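Local coordinates for neural cell adhesion molecule 1 (PDB 2HAZ), which probably mediates adhesion between neural cells, its first fibronectin type III repeat carrying a helix critical for polysialylation of N-glycans, at residues Y40-R45 / G66-V71; A80-A85 / G92-A97. All coordinates share one frame; numbering follows the deposited sequence.

Contact 1: residues Y40-R45 / G66-V71; sequences YKAEWR and GIVTIV
In the hydrophobic core of the fibronectin type III beta sandwich, Trp44 and Ala42 of one sheet face Ile70 and Val68 of the other. That the segments belong to different layers follows from their axes, 8.9 Å apart at closest approach with the N-to-C directions at 42°, a spacing too wide for backbone pairing and bridged by apolar side chains. Trp44 and Ile70 carry the contact between them. Ile70 CB sits over one face of the Trp44 indole, 4.1 Å from the centroid of the six-membered ring and 11° off the ring normal, a CH-pi contact displaced toward the rim. With CG1 held between backbone N and carbonyl carbon (chi1 60°), the CG2 branch is turned anti to the carbonyl carbon and lies 3.6 Å from Trp44 CE3. The same methyl also reaches Ala42, whose CB is 4.1 Å from Ile70 CG2, so one branch touches both a ring and a small side chain. Val68 adds a looser contact from CG2 to Ala42 CB at 4.5 Å. Leu83 from strand 78-87 and Tyr57 from strand 53-58 each touch both Ala42 and Val68, continuing the core around them, while the ring of His53 meets that of Trp44. Near the end of strand 67-70 the backbone also comes to the indole: Val71 O approaches it obliquely, 3.7 Å from Trp44 CZ2.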
loop_
_atom_site.group_PDB
_atom_site.type_symbol
_atom_site.label_atom_id
_atom_site.label_comp_id
_atom_site.label_asym_id
_atom_site.label_seq_id
_atom_site.Cartn_x
_atom_site.Cartn_y
_atom_site.Cartn_z
ATOM N N TYR A 40 4.048 -4.787 5.030
ATOM C CA TYR A 40 2.951 -4.239 4.240
ATOM C C TYR A 40 2.950 -4.790 2.829
ATOM O O TYR A 40 4.000 -5.086 2.252
ATOM C CB TYR A 40 2.977 -2.708 4.218
ATOM C CG TYR A 40 2.611 -2.092 5.551
ATOM C CD1 TYR A 40 1.288 -1.807 5.876
ATOM C CD2 TYR A 40 3.600 -1.798 6.483
ATOM C CE1 TYR A 40 0.957 -1.247 7.122
ATOM C CE2 TYR A 40 3.282 -1.235 7.727
ATOM C CZ TYR A 40 1.965 -0.962 8.029
ATOM O OH TYR A 40 1.665 -0.411 9.246
ATOM N N LYS A 41 1.763 -4.918 2.262
ATOM C CA LYS A 41 1.644 -5.268 0.855
ATOM C C LYS A 41 0.980 -4.111 0.118
ATOM O O LYS A 41 -0.116 -3.682 0.478
ATOM C CB LYS A 41 0.834 -6.555 0.690
ATOM C CG LYS A 41 0.811 -7.112 -0.735
ATOM C CD LYS A 41 -0.168 -8.275 -0.785
ATOM C CE LYS A 41 -0.098 -9.054 -2.056
ATOM N NZ LYS A 41 -1.147 -10.136 -2.003
ATOM N N ALA A 42 1.665 -3.597 -0.898
ATOM C CA ALA A 42 1.042 -2.677 -1.841
ATOM C C ALA A 42 0.619 -3.428 -3.088
ATOM O O ALA A 42 1.392 -4.209 -3.631
ATOM C CB ALA A 42 1.999 -1.553 -2.229
ATOM N N GLU A 43 -0.612 -3.185 -3.517
ATOM C CA GLU A 43 -1.134 -3.650 -4.797
ATOM C C GLU A 43 -1.531 -2.442 -5.647
ATOM O O GLU A 43 -2.202 -1.517 -5.151
ATOM C CB GLU A 43 -2.350 -4.551 -4.572
ATOM C CG GLU A 43 -2.088 -5.715 -3.625
ATOM C CD GLU A 43 -3.314 -6.572 -3.419
ATOM O OE1 GLU A 43 -4.108 -6.271 -2.494
ATOM O OE2 GLU A 43 -3.485 -7.547 -4.193
ATOM N N TRP A 44 -1.133 -2.441 -6.920
ATOM C CA TRP A 44 -1.511 -1.331 -7.818
ATOM C C TRP A 44 -1.908 -1.859 -9.183
ATOM O O TRP A 44 -1.468 -2.939 -9.591
ATOM C CB TRP A 44 -0.398 -0.271 -7.937
ATOM C CG TRP A 44 0.903 -0.775 -8.517
ATOM C CD1 TRP A 44 1.292 -0.745 -9.830
ATOM C CD2 TRP A 44 1.965 -1.416 -7.799
ATOM N NE1 TRP A 44 2.555 -1.288 -9.960
ATOM C CE2 TRP A 44 2.991 -1.698 -8.727
ATOM C CE3 TRP A 44 2.173 -1.724 -6.447
ATOM C CZ2 TRP A 44 4.189 -2.337 -8.356
ATOM C CZ3 TRP A 44 3.374 -2.345 -6.073
ATOM C CH2 TRP A 44 4.366 -2.633 -7.026
ATOM N N ARG A 45 -2.739 -1.096 -9.881
ATOM C CA ARG A 45 -3.064 -1.422 -11.268
ATOM C C ARG A 45 -3.460 -0.174 -12.048
ATOM O O ARG A 45 -4.067 0.759 -11.491
ATOM C CB ARG A 45 -4.172 -2.470 -11.341
ATOM C CG ARG A 45 -5.442 -2.090 -10.667
ATOM C CD ARG A 45 -6.679 -2.825 -11.209
ATOM N NE ARG A 45 -7.849 -2.148 -10.649
ATOM C CZ ARG A 45 -8.666 -1.335 -11.323
ATOM N NH1 ARG A 45 -8.500 -1.121 -12.629
ATOM N NH2 ARG A 45 -9.676 -0.748 -10.682
ATOM N N GLY A 66 6.827 6.648 6.878
ATOM C CA GLY A 66 5.442 7.004 6.574
ATOM C C GLY A 66 5.041 6.700 5.133
ATOM O O GLY A 66 3.918 6.993 4.728
ATOM N N ILE A 67 5.954 6.085 4.378
ATOM C CA ILE A 67 5.750 5.772 2.947
ATOM C C ILE A 67 6.137 4.349 2.534
ATOM O O ILE A 67 6.939 3.668 3.194
ATOM C CB ILE A 67 6.550 6.740 2.001
ATOM C CG1 ILE A 67 8.059 6.578 2.209
ATOM C CG2 ILE A 67 6.035 8.199 2.133
ATOM C CD1 ILE A 67 8.948 7.447 1.322
ATOM N N VAL A 68 5.554 3.922 1.419
ATOM C CA VAL A 68 6.120 2.872 0.596
ATOM C C VAL A 68 6.245 3.397 -0.846
ATOM O O VAL A 68 5.413 4.207 -1.310
ATOM C CB VAL A 68 5.315 1.540 0.673
ATOM C CG1 VAL A 68 5.351 0.975 2.086
ATOM C CG2 VAL A 68 3.872 1.714 0.179
ATOM N N THR A 69 7.287 2.947 -1.537
ATOM C CA THR A 69 7.569 3.390 -2.895
ATOM C C THR A 69 7.225 2.309 -3.882
ATOM O O THR A 69 7.809 1.223 -3.861
ATOM C CB THR A 69 9.056 3.746 -3.122
ATOM O OG1 THR A 69 9.485 4.697 -2.148
ATOM C CG2 THR A 69 9.244 4.341 -4.524
ATOM N N ILE A 70 6.301 2.627 -4.772
ATOM C CA ILE A 70 5.962 1.715 -5.837
ATOM C C ILE A 70 6.777 2.075 -7.078
ATOM O O ILE A 70 7.122 3.256 -7.322
ATOM C CB ILE A 70 4.426 1.633 -6.087
ATOM C CG1 ILE A 70 3.845 2.991 -6.481
ATOM C CG2 ILE A 70 3.692 1.071 -4.834
ATOM C CD1 ILE A 70 2.307 3.023 -6.561
ATOM N N VAL A 71 7.109 1.042 -7.841
ATOM C CA VAL A 71 8.060 1.133 -8.953
ATOM C C VAL A 71 7.509 0.515 -10.235
ATOM O O VAL A 71 6.420 -0.062 -10.249
ATOM C CB VAL A 71 9.403 0.397 -8.621
ATOM C CG1 VAL A 71 10.134 1.058 -7.464
ATOM C CG2 VAL A 71 9.143 -1.079 -8.333
#

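Contact 2: residues A80-A85 / G92-A97; sequences AVRLAA and GEISAA
Ser95 grips Leu83 at two points: Leu83 N donates to Ser95 OG at 2.9 Å (N-H...O 161°), and Ser95 N donates to Leu83 O at 2.8 Å. The hydroxyl thus takes the place of a backbone carbonyl as acceptor; with OG set between its own backbone N and carbonyl carbon (chi1 72°), it is turned to the Leu83 amide, and OG itself donates to Ala96 O at 3.2 Å, from above that carbonyl's plane. Replacing Ser95 by an alanine removes the hydroxyl, and Leu83 N would probably be left without its acceptor. Beside this pair, Ile94 CD1 lies over one face of the Arg82 guanidinium, 3.5 Å from Arg82 NH1, offset toward the rim. Farther out, Arg82 NE forms a salt bridge with Glu43, and Trp52 makes a cation-pi contact with the same arginine, which probably helps to hold the group that Ile94 packs on. Toward the hairpin turn, Gly92 N donates to Ala85 O at 2.8 Å, and one water accepts from Ala85 N while donating to Glu93 O, so that it links the two backbones. The directions of the two segments, 162° apart, and the interrupted pairing fit an antiparallel beta hairpin whose edge strand, 90-101, is broken within a fibronectin type III sheet.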
loop_
_atom_site.group_PDB
_atom_site.type_symbol
_atom_site.label_atom_id
_atom_site.label_comp_id
_atom_site.label_asym_id
_atom_site.label_seq_id
_atom_site.Cartn_x
_atom_site.Cartn_y
_atom_site.Cartn_z
ATOM N N ALA A 80 -4.686 2.845 -9.704
ATOM C CA ALA A 80 -5.266 2.640 -8.358
ATOM C C ALA A 80 -4.246 1.897 -7.524
ATOM O O ALA A 80 -3.625 0.955 -8.029
ATOM C CB ALA A 80 -6.573 1.815 -8.441
ATOM N N VAL A 81 -4.084 2.328 -6.266
ATOM C CA VAL A 81 -3.240 1.633 -5.284
ATOM C C VAL A 81 -4.011 1.413 -3.974
ATOM O O VAL A 81 -4.871 2.208 -3.592
ATOM C CB VAL A 81 -1.894 2.370 -5.049
ATOM C CG1 VAL A 81 -2.080 3.741 -4.435
ATOM C CG2 VAL A 81 -0.922 1.528 -4.216
ATOM N N ARG A 82 -3.725 0.283 -3.341
ATOM C CA ARG A 82 -4.246 -0.043 -2.016
ATOM C C ARG A 82 -3.145 -0.754 -1.213
ATOM O O ARG A 82 -2.172 -1.262 -1.796
ATOM C CB ARG A 82 -5.505 -0.907 -2.163
ATOM C CG ARG A 82 -5.268 -2.265 -2.812
ATOM C CD ARG A 82 -6.550 -2.828 -3.436
ATOM N NE ARG A 82 -6.437 -4.278 -3.541
ATOM C CZ ARG A 82 -7.399 -5.110 -3.938
ATOM N NH1 ARG A 82 -8.604 -4.667 -4.274
ATOM N NH2 ARG A 82 -7.140 -6.407 -3.991
ATOM N N LEU A 83 -3.305 -0.750 0.110
ATOM C CA LEU A 83 -2.346 -1.290 1.067
ATOM C C LEU A 83 -3.038 -2.199 2.054
ATOM O O LEU A 83 -4.146 -1.909 2.493
ATOM C CB LEU A 83 -1.726 -0.178 1.900
ATOM C CG LEU A 83 -0.623 0.729 1.378
ATOM C CD1 LEU A 83 -0.214 1.589 2.555
ATOM C CD2 LEU A 83 0.575 -0.070 0.873
ATOM N N ALA A 84 -2.332 -3.255 2.434
ATOM C CA ALA A 84 -2.739 -4.163 3.510
ATOM C C ALA A 84 -1.538 -4.434 4.407
ATOM O O ALA A 84 -0.397 -4.458 3.934
ATOM C CB ALA A 84 -3.266 -5.456 2.936
ATOM N N ALA A 85 -1.812 -4.598 5.704
ATOM C CA ALA A 85 -0.833 -5.004 6.702
ATOM C C ALA A 85 -0.881 -6.506 6.888
ATOM O O ALA A 85 -1.965 -7.122 6.892
ATOM C CB ALA A 85 -1.104 -4.329 8.042
ATOM N N GLY A 92 -4.338 -8.547 6.612
ATOM C CA GLY A 92 -5.498 -7.792 7.083
ATOM C C GLY A 92 -6.321 -7.094 6.005
ATOM O O GLY A 92 -6.102 -7.279 4.799
ATOM N N GLU A 93 -7.280 -6.285 6.455
ATOM C CA GLU A 93 -8.185 -5.575 5.569
ATOM C C GLU A 93 -7.406 -4.649 4.632
ATOM O O GLU A 93 -6.511 -3.940 5.075
ATOM C CB GLU A 93 -9.151 -4.718 6.399
ATOM C CG GLU A 93 -10.465 -4.496 5.701
ATOM C CD GLU A 93 -11.358 -3.511 6.422
ATOM O OE1 GLU A 93 -11.103 -3.225 7.608
ATOM O OE2 GLU A 93 -12.317 -3.016 5.795
ATOM N N ILE A 94 -7.752 -4.670 3.345
ATOM C CA ILE A 94 -7.162 -3.761 2.370
ATOM C C ILE A 94 -7.730 -2.362 2.575
ATOM O O ILE A 94 -8.927 -2.193 2.880
ATOM C CB ILE A 94 -7.419 -4.210 0.911
ATOM C CG1 ILE A 94 -8.915 -4.136 0.562
ATOM C CG2 ILE A 94 -6.892 -5.625 0.692
ATOM C CD1 ILE A 94 -9.293 -4.731 -0.804
ATOM N N SER A 95 -6.867 -1.370 2.406
ATOM C CA SER A 95 -7.272 0.036 2.448
ATOM C C SER A 95 -8.271 0.348 1.325
ATOM O O SER A 95 -8.390 -0.421 0.369
ATOM C CB SER A 95 -6.050 0.958 2.372
ATOM O OG SER A 95 -5.450 0.969 1.077
ATOM N N ALA A 96 -9.005 1.455 1.447
ATOM C CA ALA A 96 -9.735 1.984 0.292
ATOM C C ALA A 96 -8.714 2.336 -0.791
ATOM O O ALA A 96 -7.609 2.783 -0.478
ATOM C CB ALA A 96 -10.561 3.215 0.669
ATOM N N ALA A 97 -9.060 2.098 -2.054
ATOM C CA ALA A 97 -8.123 2.427 -3.141
ATOM C C ALA A 97 -7.926 3.938 -3.315
ATOM O O ALA A 97 -8.869 4.720 -3.149
ATOM C CB ALA A 97 -8.558 1.788 -4.435
HETATM O O HOH W 1 -4.441 -4.451 6.851
#

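Contact 1 joins the two sheets of the sandwich, whereas contact 2 joins neighbouring strands within the four-stranded one. Their centres lie 9 Å apart and they meet directly where strands 39-46 and 78-87 run side by side: Lys41 N is 2.8 Å from Ala84 O, and Arg45 O is 2.8 Å from Ala80 N, both probable hydrogen bonds. Packing adds to this, with Trp44 CB 3.5 Å from Ala80 O. Along the chain the contacts are in series, strand 67-70 being followed by strand 78-87. The sodium ion, bound at Asp13 and Asp27, is remote from both: about 11 Å from the Leu83 side chain and about 14 Å from that of Val68.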